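Local coordinates for uncharacterized protein (Trypanosoma congolense, PDB 4E40) that probably serves as the cell-surface haptoglobin-hemoglobin receptor of this trypanosome, its extended helical bundle taking part in the uptake of heme-bearing ligand, at residues Arg22-Gly27 with Tyr168-Lys173; Glu117-Ala122 with Lys210-Arg215; Glu124-Ala129 with Asp203-Asp208. One frame throughout, in Å; residues are numbered along the deposited sequence.

Contact 1. Residues Arg22-Gly27 with Tyr168-Lys173; sequences RAQLAG and YDVTAK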
loop_
_atom_site.group_PDB
_atom_site.type_symbol
_atom_site.label_atom_id
_atom_site.label_comp_id
_atom_site.label_asym_id
_atom_site.label_seq_id
_atom_site.Cartn_x
_atom_site.Cartn_y
_atom_site.Cartn_z
ATOM N N ARG A 22 -9.458 22.926 -15.126
ATOM C CA ARG A 22 -8.560 22.296 -16.107
ATOM C C ARG A 22 -7.188 22.042 -15.480
ATOM O O ARG A 22 -6.606 20.959 -15.724
ATOM C CB ARG A 22 -8.424 23.211 -17.341
ATOM C CG ARG A 22 -7.716 22.514 -18.517
ATOM C CD ARG A 22 -6.230 22.949 -18.592
ATOM N NE ARG A 22 -6.069 24.395 -18.755
ATOM C CZ ARG A 22 -6.257 25.101 -19.898
ATOM N NH1 ARG A 22 -6.602 24.503 -21.048
ATOM N NH2 ARG A 22 -6.102 26.426 -19.903
ATOM N N ALA A 23 -6.660 22.996 -14.723
ATOM C CA ALA A 23 -5.350 22.821 -14.052
ATOM C C ALA A 23 -5.384 21.664 -13.057
ATOM O O ALA A 23 -4.424 20.877 -12.984
ATOM C CB ALA A 23 -4.867 24.084 -13.369
ATOM N N GLN A 24 -6.537 21.497 -12.373
ATOM C CA GLN A 24 -6.659 20.336 -11.447
ATOM C C GLN A 24 -6.709 19.002 -12.206
ATOM O O GLN A 24 -6.058 18.039 -11.826
ATOM C CB GLN A 24 -7.935 20.424 -10.603
ATOM C CG GLN A 24 -8.012 21.648 -9.703
ATOM C CD GLN A 24 -7.551 21.468 -8.326
ATOM O OE1 GLN A 24 -6.718 22.279 -7.843
ATOM N NE2 GLN A 24 -7.864 20.355 -7.748
ATOM N N LEU A 25 -7.512 18.930 -13.288
ATOM C CA LEU A 25 -7.656 17.695 -14.052
ATOM C C LEU A 25 -6.277 17.329 -14.614
ATOM O O LEU A 25 -5.899 16.147 -14.559
ATOM C CB LEU A 25 -8.676 17.888 -15.198
ATOM C CG LEU A 25 -10.123 18.051 -14.618
ATOM C CD1 LEU A 25 -11.024 18.591 -15.736
ATOM C CD2 LEU A 25 -10.685 16.760 -14.021
ATOM N N ALA A 26 -5.554 18.348 -15.121
ATOM C CA ALA A 26 -4.189 18.136 -15.694
ATOM C C ALA A 26 -3.240 17.598 -14.633
ATOM O O ALA A 26 -2.279 16.868 -14.969
ATOM C CB ALA A 26 -3.630 19.429 -16.271
ATOM N N GLY A 27 -3.474 17.937 -13.376
ATOM C CA GLY A 27 -2.587 17.492 -12.310
ATOM C C GLY A 27 -2.990 16.167 -11.657
ATOM O O GLY A 27 -2.292 15.709 -10.784
ATOM N N TYR A 168 0.094 21.195 -9.292
ATOM C CA TYR A 168 0.871 20.085 -8.775
ATOM C C TYR A 168 0.455 19.655 -7.377
ATOM O O TYR A 168 1.164 18.911 -6.725
ATOM C CB TYR A 168 2.378 20.478 -8.736
ATOM C CG TYR A 168 3.032 20.321 -10.107
ATOM C CD1 TYR A 168 3.777 19.119 -10.355
ATOM C CD2 TYR A 168 2.963 21.315 -11.042
ATOM C CE1 TYR A 168 4.387 18.891 -11.566
ATOM C CE2 TYR A 168 3.589 21.109 -12.301
ATOM C CZ TYR A 168 4.283 19.894 -12.506
ATOM O OH TYR A 168 4.940 19.669 -13.740
ATOM N N ASP A 169 -0.660 20.236 -6.883
ATOM C CA ASP A 169 -1.059 19.945 -5.526
ATOM C C ASP A 169 -2.478 19.377 -5.487
ATOM O O ASP A 169 -3.141 19.449 -4.440
ATOM C CB ASP A 169 -1.061 21.244 -4.757
ATOM C CG ASP A 169 0.298 21.946 -4.843
ATOM O OD1 ASP A 169 1.302 21.261 -4.656
ATOM O OD2 ASP A 169 0.279 23.145 -5.095
ATOM N N VAL A 170 -2.845 18.687 -6.553
ATOM C CA VAL A 170 -4.280 18.194 -6.645
ATOM C C VAL A 170 -4.523 17.063 -5.675
ATOM O O VAL A 170 -3.717 16.115 -5.489
ATOM C CB VAL A 170 -4.622 17.723 -8.049
ATOM C CG1 VAL A 170 -6.061 17.125 -8.098
ATOM C CG2 VAL A 170 -4.541 18.874 -8.965
ATOM N N THR A 171 -5.715 17.135 -5.037
ATOM C CA THR A 171 -6.244 16.068 -4.219
ATOM C C THR A 171 -7.679 15.793 -4.657
ATOM O O THR A 171 -8.292 16.611 -5.336
ATOM C CB THR A 171 -6.265 16.379 -2.707
ATOM O OG1 THR A 171 -7.104 17.498 -2.465
ATOM C CG2 THR A 171 -4.862 16.763 -2.233
ATOM N N ALA A 172 -8.202 14.631 -4.230
ATOM C CA ALA A 172 -9.640 14.413 -4.514
ATOM C C ALA A 172 -10.476 15.541 -3.888
ATOM O O ALA A 172 -11.465 15.964 -4.489
ATOM C CB ALA A 172 -10.103 13.015 -3.979
ATOM N N LYS A 173 -10.101 16.020 -2.728
ATOM C CA LYS A 173 -10.813 17.106 -2.090
ATOM C C LYS A 173 -10.755 18.380 -2.896
ATOM O O LYS A 173 -11.802 19.030 -3.116
ATOM C CB LYS A 173 -10.199 17.315 -0.693
ATOM C CG LYS A 173 -10.880 18.442 0.067
ATOM C CD LYS A 173 -10.200 18.621 1.446
ATOM C CE LYS A 173 -10.903 19.724 2.249
ATOM N NZ LYS A 173 -10.241 19.832 3.595
HETATM O O HOH W 1 -1.344 17.454 -8.938
#
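Val170 packs onto the C-terminal turn of helix 12-26, in a small, buried contact between a helix end and the loop that leads into helix 172-180; the two segments bury 185 Å² in all. The backbones come close at two places, with Gln24 CA 5.8 Å from Val170 CA and Gly27 CA 5.6 Å from Tyr168 CA, so the loop passes close beside the last turn.

One side chain supplies most of the contact. Val170 points at the helix, and with CG1 anti to the backbone N (chi1 176°) its other methyl, CG2, is turned onto the last turn. There Val170 CG2 lies 3.3 Å from Gln24 O and meets the bare CA of Gly27 at 4.1 Å. The Gln24 side chain, bent at chi2, crosses Val170 obliquely, and its CB stands 4.1 Å from Val170 CG2.

A water joins the two backbones beside CG2: it donates to Gly27 O at 2.7 Å and accepts from Val170 N at 3.1 Å. Just past the valine, Thr171 is the N-cap of helix 172-180, its OG1 accepting from Ser174 N. On another side of helix 12-26, Leu25 packs against helices 82-147 and 192-246.

The segments thus meet through methyl packing and a single water, with no direct hydrogen bond between them; the bridging water satisfies a carbonyl at the helix end and a loop N-H together.

Contact 2. Residues Glu117-Ala122 with Lys210-Arg215; sequences ELTAGA and KSVEQR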
loop_
_atom_site.group_PDB
_atom_site.type_symbol
_atom_site.label_atom_id
_atom_site.label_comp_id
_atom_site.label_asym_id
_atom_site.label_seq_id
_atom_site.Cartn_x
_atom_site.Cartn_y
_atom_site.Cartn_z
ATOM N N GLU A 117 -1.625 -7.900 -3.069
ATOM C CA GLU A 117 -2.993 -7.675 -3.616
ATOM C C GLU A 117 -3.383 -6.185 -3.625
ATOM O O GLU A 117 -3.905 -5.640 -4.642
ATOM C CB GLU A 117 -4.019 -8.491 -2.777
ATOM C CG GLU A 117 -5.494 -8.206 -3.162
ATOM C CD GLU A 117 -6.485 -8.544 -2.012
ATOM O OE1 GLU A 117 -6.068 -8.841 -0.849
ATOM O OE2 GLU A 117 -7.710 -8.497 -2.259
ATOM N N LEU A 118 -3.069 -5.488 -2.531
ATOM C CA LEU A 118 -3.466 -4.059 -2.377
ATOM C C LEU A 118 -2.705 -3.219 -3.344
ATOM O O LEU A 118 -3.276 -2.263 -3.915
ATOM C CB LEU A 118 -3.109 -3.596 -0.950
ATOM C CG LEU A 118 -4.102 -4.168 0.083
ATOM C CD1 LEU A 118 -3.456 -3.938 1.432
ATOM C CD2 LEU A 118 -5.393 -3.373 -0.003
ATOM N N THR A 119 -1.435 -3.566 -3.558
ATOM C CA THR A 119 -0.608 -2.729 -4.455
ATOM C C THR A 119 -1.022 -2.910 -5.909
ATOM O O THR A 119 -1.061 -1.947 -6.694
ATOM C CB THR A 119 0.886 -3.018 -4.244
ATOM O OG1 THR A 119 1.200 -2.724 -2.883
ATOM C CG2 THR A 119 1.733 -2.099 -5.142
ATOM N N ALA A 120 -1.386 -4.149 -6.289
ATOM C CA ALA A 120 -1.911 -4.391 -7.654
ATOM C C ALA A 120 -3.213 -3.619 -7.874
ATOM O O ALA A 120 -3.419 -2.980 -8.938
ATOM C CB ALA A 120 -2.125 -5.928 -7.851
ATOM N N GLY A 121 -4.078 -3.593 -6.854
ATOM C CA GLY A 121 -5.343 -2.814 -6.995
ATOM C C GLY A 121 -5.036 -1.329 -7.062
ATOM O O GLY A 121 -5.643 -0.616 -7.868
ATOM N N ALA A 122 -4.120 -0.829 -6.247
ATOM C CA ALA A 122 -3.800 0.582 -6.179
ATOM C C ALA A 122 -3.224 0.992 -7.515
ATOM O O ALA A 122 -3.492 2.126 -8.012
ATOM C CB ALA A 122 -2.761 0.801 -5.090
ATOM N N LYS A 210 -2.813 3.612 2.202
ATOM C CA LYS A 210 -2.850 3.671 3.687
ATOM C C LYS A 210 -2.879 2.243 4.231
ATOM O O LYS A 210 -2.157 1.938 5.203
ATOM C CB LYS A 210 -4.037 4.448 4.206
ATOM C CG LYS A 210 -3.829 5.942 4.032
ATOM C CD LYS A 210 -5.073 6.703 4.402
ATOM C CE LYS A 210 -4.787 8.185 4.289
ATOM N NZ LYS A 210 -6.048 8.975 4.261
ATOM N N SER A 211 -3.717 1.397 3.632
ATOM C CA SER A 211 -3.806 -0.023 4.022
ATOM C C SER A 211 -2.460 -0.724 3.859
ATOM O O SER A 211 -2.047 -1.487 4.750
ATOM C CB SER A 211 -4.899 -0.757 3.235
ATOM O OG SER A 211 -6.209 -0.329 3.588
ATOM N N VAL A 212 -1.764 -0.486 2.744
ATOM C CA VAL A 212 -0.423 -1.078 2.530
ATOM C C VAL A 212 0.538 -0.721 3.663
ATOM O O VAL A 212 1.261 -1.596 4.178
ATOM C CB VAL A 212 0.203 -0.685 1.158
ATOM C CG1 VAL A 212 1.710 -0.984 1.080
ATOM C CG2 VAL A 212 -0.524 -1.412 0.057
ATOM N N GLU A 213 0.535 0.545 4.056
ATOM C CA GLU A 213 1.475 0.983 5.046
ATOM C C GLU A 213 1.096 0.397 6.433
ATOM O O GLU A 213 2.017 0.129 7.220
ATOM C CB GLU A 213 1.611 2.536 4.997
ATOM C CG GLU A 213 2.164 3.103 3.672
ATOM C CD GLU A 213 1.821 4.579 3.370
ATOM O OE1 GLU A 213 0.931 5.150 4.020
ATOM O OE2 GLU A 213 2.476 5.203 2.484
ATOM N N GLN A 214 -0.199 0.155 6.711
ATOM C CA GLN A 214 -0.662 -0.475 7.947
ATOM C C GLN A 214 -0.313 -1.962 7.928
ATOM O O GLN A 214 0.218 -2.501 8.940
ATOM C CB GLN A 214 -2.154 -0.388 8.127
ATOM C CG GLN A 214 -2.723 0.967 8.495
ATOM C CD GLN A 214 -4.133 0.817 9.046
ATOM O OE1 GLN A 214 -5.016 0.231 8.408
ATOM N NE2 GLN A 214 -4.348 1.331 10.256
ATOM N N ARG A 215 -0.600 -2.662 6.810
ATOM C CA ARG A 215 -0.147 -4.104 6.752
ATOM C C ARG A 215 1.384 -4.226 6.890
ATOM O O ARG A 215 1.917 -5.216 7.430
ATOM C CB ARG A 215 -0.602 -4.823 5.426
ATOM C CG ARG A 215 -2.070 -4.693 5.015
ATOM C CD ARG A 215 -3.169 -5.306 5.858
ATOM N NE ARG A 215 -3.419 -4.634 7.134
ATOM C CZ ARG A 215 -4.215 -3.586 7.358
ATOM N NH1 ARG A 215 -4.346 -3.142 8.604
ATOM N NH2 ARG A 215 -4.885 -2.971 6.373
#
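Leu118 of helix 82-147 meets Ser211, Val212 and Arg215 of helix 192-246 in the middle of the long helical bundle that makes up this receptor domain. The short segments run antiparallel, at 163° between their N-to-C directions, and their axes approach to 9.6 Å. They are only 17° from exactly antiparallel, so the two helices diverge little over this length.

Followed outward, Leu118 meets first Val212, then Ser211 and Arg215. Its CB rests on Val212 CG2 at 3.5 Å, where the backbones are also nearest, the two CA atoms of Leu118 and Val212 being 6.5 Å apart. CG stands beside the backbone N and anti to the carbonyl carbon (chi1 -75°), which carries the branch across to the facing helix. The CD1 methyl then fits between two neighbours one turn apart, 3.9 Å from Ser211 CB and 3.9 Å from Arg215 CG. CD2 reaches the same serine carbon less closely, at 4.2 Å.

Arg215 offers an aliphatic carbon to the leucine, crossing it at about a right angle, while bends at chi2 and chi3 fold the chain so that NH1 forms a salt bridge with Glu218 of the same helix. Gln214 CB lies over one guanidinium face, toward its rim. Helix 28-73 adjoins the buried side of the contact: Arg42, which binds heme b in another structure of this protein, packs its side chain on Val212, and Asn43 touches Thr119.

Thr119 OG1 is hydrogen-bonded to Ile115 O within its own helix, and the same oxygen lies 3.7 Å from Val212 CG2, the methyl that also meets Leu118 CB.

Contact 3. Residues Glu124-Ala129 with Asp203-Asp208; sequences EHAKGA and DNLDKD
His125 and Asn204 are brought together by matching first torsions: each holds its CG beside the backbone N and anti to the carbonyl carbon, with chi1 -67° for the histidine and a similar value for the asparagine. The imidazole is thereby extended across the gap, and Asn204 CB sits over its face, 3.5 Å from the ring centroid and only 12° off the ring normal. This is a CH-pi contact made by the methylene; the asparagine amide plane is turned well away from that of the ring.

Asp208 meets the same ring differently. Its OD2 lies at the edge and in the ring plane, 3.2 Å from His125 CD2, and takes no hydrogen bond from the histidine. A carboxylate in that position could nonetheless polarise the imidazole.

Beside the ring the packing becomes apolar. His125 CB faces Leu205 CB at 3.9 Å, and Leu205 CD2 reaches Ala126 CB at 3.9 Å. At the closest backbone pair the CA atoms of His125 and Leu205 are 5.5 Å apart.

The segments of helices 82-147 and 192-246 pack antiparallel at 153°, their axes 8.8 Å apart. Leu205 also reaches Leu35 and Leu36 of helix 28-73, which places this leucine at the meeting of three helices, while Ala129 touches Val28 of that helix.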
loop_
_atom_site.group_PDB
_atom_site.type_symbol
_atom_site.label_atom_id
_atom_site.label_comp_id
_atom_site.label_asym_id
_atom_site.label_seq_id
_atom_site.Cartn_x
_atom_site.Cartn_y
_atom_site.Cartn_z
ATOM N N GLU A 124 -3.977 -0.159 -10.399
ATOM C CA GLU A 124 -5.076 -0.003 -11.319
ATOM C C GLU A 124 -5.854 1.262 -11.030
ATOM O O GLU A 124 -6.250 1.941 -11.984
ATOM C CB GLU A 124 -6.044 -1.218 -11.276
ATOM C CG GLU A 124 -5.417 -2.492 -11.817
ATOM C CD GLU A 124 -4.800 -2.322 -13.190
ATOM O OE1 GLU A 124 -5.504 -1.748 -14.067
ATOM O OE2 GLU A 124 -3.570 -2.652 -13.323
ATOM N N HIS A 125 -6.026 1.604 -9.741
ATOM C CA HIS A 125 -6.696 2.909 -9.474
ATOM C C HIS A 125 -5.896 4.084 -9.996
ATOM O O HIS A 125 -6.483 5.070 -10.519
ATOM C CB HIS A 125 -6.975 3.082 -7.967
ATOM C CG HIS A 125 -8.007 2.091 -7.433
ATOM N ND1 HIS A 125 -9.206 1.950 -8.009
ATOM C CD2 HIS A 125 -7.978 1.207 -6.362
ATOM C CE1 HIS A 125 -9.906 0.969 -7.368
ATOM N NE2 HIS A 125 -9.183 0.554 -6.356
ATOM N N ALA A 126 -4.577 4.023 -9.886
ATOM C CA ALA A 126 -3.782 5.168 -10.339
ATOM C C ALA A 126 -3.853 5.291 -11.864
ATOM O O ALA A 126 -3.955 6.431 -12.377
ATOM C CB ALA A 126 -2.322 4.989 -9.891
ATOM N N LYS A 127 -3.842 4.146 -12.589
ATOM C CA LYS A 127 -3.943 4.131 -14.051
ATOM C C LYS A 127 -5.276 4.716 -14.455
ATOM O O LYS A 127 -5.342 5.523 -15.382
ATOM C CB LYS A 127 -3.876 2.680 -14.585
ATOM C CG LYS A 127 -2.478 2.149 -14.591
ATOM C CD LYS A 127 -2.385 0.770 -15.241
ATOM C CE LYS A 127 -1.086 0.077 -14.817
ATOM N NZ LYS A 127 -1.300 -1.410 -14.971
ATOM N N GLY A 128 -6.348 4.309 -13.766
ATOM C CA GLY A 128 -7.684 4.850 -14.099
ATOM C C GLY A 128 -7.856 6.331 -13.813
ATOM O O GLY A 128 -8.390 7.077 -14.679
ATOM N N ALA A 129 -7.306 6.789 -12.669
ATOM C CA ALA A 129 -7.388 8.228 -12.322
ATOM C C ALA A 129 -6.630 9.004 -13.398
ATOM O O ALA A 129 -7.166 10.009 -13.925
ATOM C CB ALA A 129 -6.808 8.459 -10.931
ATOM N N ASP A 203 -9.825 8.269 -4.336
ATOM C CA ASP A 203 -10.149 7.926 -2.939
ATOM C C ASP A 203 -9.852 6.429 -2.637
ATOM O O ASP A 203 -9.406 6.076 -1.543
ATOM C CB ASP A 203 -11.560 8.407 -2.561
ATOM C CG ASP A 203 -11.650 9.971 -2.405
ATOM O OD1 ASP A 203 -10.856 10.568 -1.607
ATOM O OD2 ASP A 203 -12.521 10.635 -3.062
ATOM N N ASN A 204 -9.998 5.578 -3.633
ATOM C CA ASN A 204 -9.654 4.128 -3.461
ATOM C C ASN A 204 -8.139 3.952 -3.416
ATOM O O ASN A 204 -7.635 3.145 -2.634
ATOM C CB ASN A 204 -10.309 3.268 -4.542
ATOM C CG ASN A 204 -11.804 3.080 -4.282
ATOM O OD1 ASN A 204 -12.213 3.073 -3.123
ATOM N ND2 ASN A 204 -12.590 2.862 -5.325
ATOM N N LEU A 205 -7.426 4.694 -4.262
ATOM C CA LEU A 205 -5.956 4.694 -4.294
ATOM C C LEU A 205 -5.398 5.112 -2.934
ATOM O O LEU A 205 -4.524 4.437 -2.399
ATOM C CB LEU A 205 -5.502 5.607 -5.444
ATOM C CG LEU A 205 -4.010 5.880 -5.572
ATOM C CD1 LEU A 205 -3.160 4.567 -5.643
ATOM C CD2 LEU A 205 -3.768 6.747 -6.781
ATOM N N ASP A 206 -5.901 6.228 -2.398
ATOM C CA ASP A 206 -5.436 6.771 -1.123
ATOM C C ASP A 206 -5.677 5.716 -0.032
ATOM O O ASP A 206 -4.736 5.421 0.751
ATOM C CB ASP A 206 -6.238 8.057 -0.859
ATOM C CG ASP A 206 -5.686 8.901 0.229
ATOM O OD1 ASP A 206 -4.597 8.639 0.770
ATOM O OD2 ASP A 206 -6.334 9.973 0.474
ATOM N N LYS A 207 -6.871 5.127 -0.001
ATOM C CA LYS A 207 -7.225 4.087 0.988
ATOM C C LYS A 207 -6.297 2.889 0.877
ATOM O O LYS A 207 -5.823 2.351 1.910
ATOM C CB LYS A 207 -8.649 3.646 0.797
ATOM C CG LYS A 207 -9.626 4.652 1.383
ATOM C CD LYS A 207 -11.041 4.206 1.021
ATOM C CE LYS A 207 -12.091 4.840 1.922
ATOM N NZ LYS A 207 -12.214 6.303 1.686
ATOM N N ASP A 208 -6.027 2.479 -0.354
ATOM C CA ASP A 208 -5.209 1.262 -0.586
ATOM C C ASP A 208 -3.785 1.464 -0.107
ATOM O O ASP A 208 -3.198 0.524 0.467
ATOM C CB ASP A 208 -5.209 0.842 -2.061
ATOM C CG ASP A 208 -6.528 0.159 -2.479
ATOM O OD1 ASP A 208 -7.367 -0.189 -1.620
ATOM O OD2 ASP A 208 -6.763 0.003 -3.692
#

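From the N terminus, helix 12-26 ends at residues 22-27, and contact 1 closes a loop of 140 residues when the chain returns at 168-173. Helix 82-147 lies within that loop and supplies 117-122 and 124-129; their partners come later, on helix 192-246, so contacts 2 and 3 each cross contact 1. Contact 3 closes an inner loop wholly contained in that of contact 2. These two repeat the same antiparallel pairing with centres 10 Å apart and touch through Ala122 and Leu205. Contact 1 borders contact 3 where Ala172 meets Asp203, tying the short helices toward one end of the bundle to its long rods.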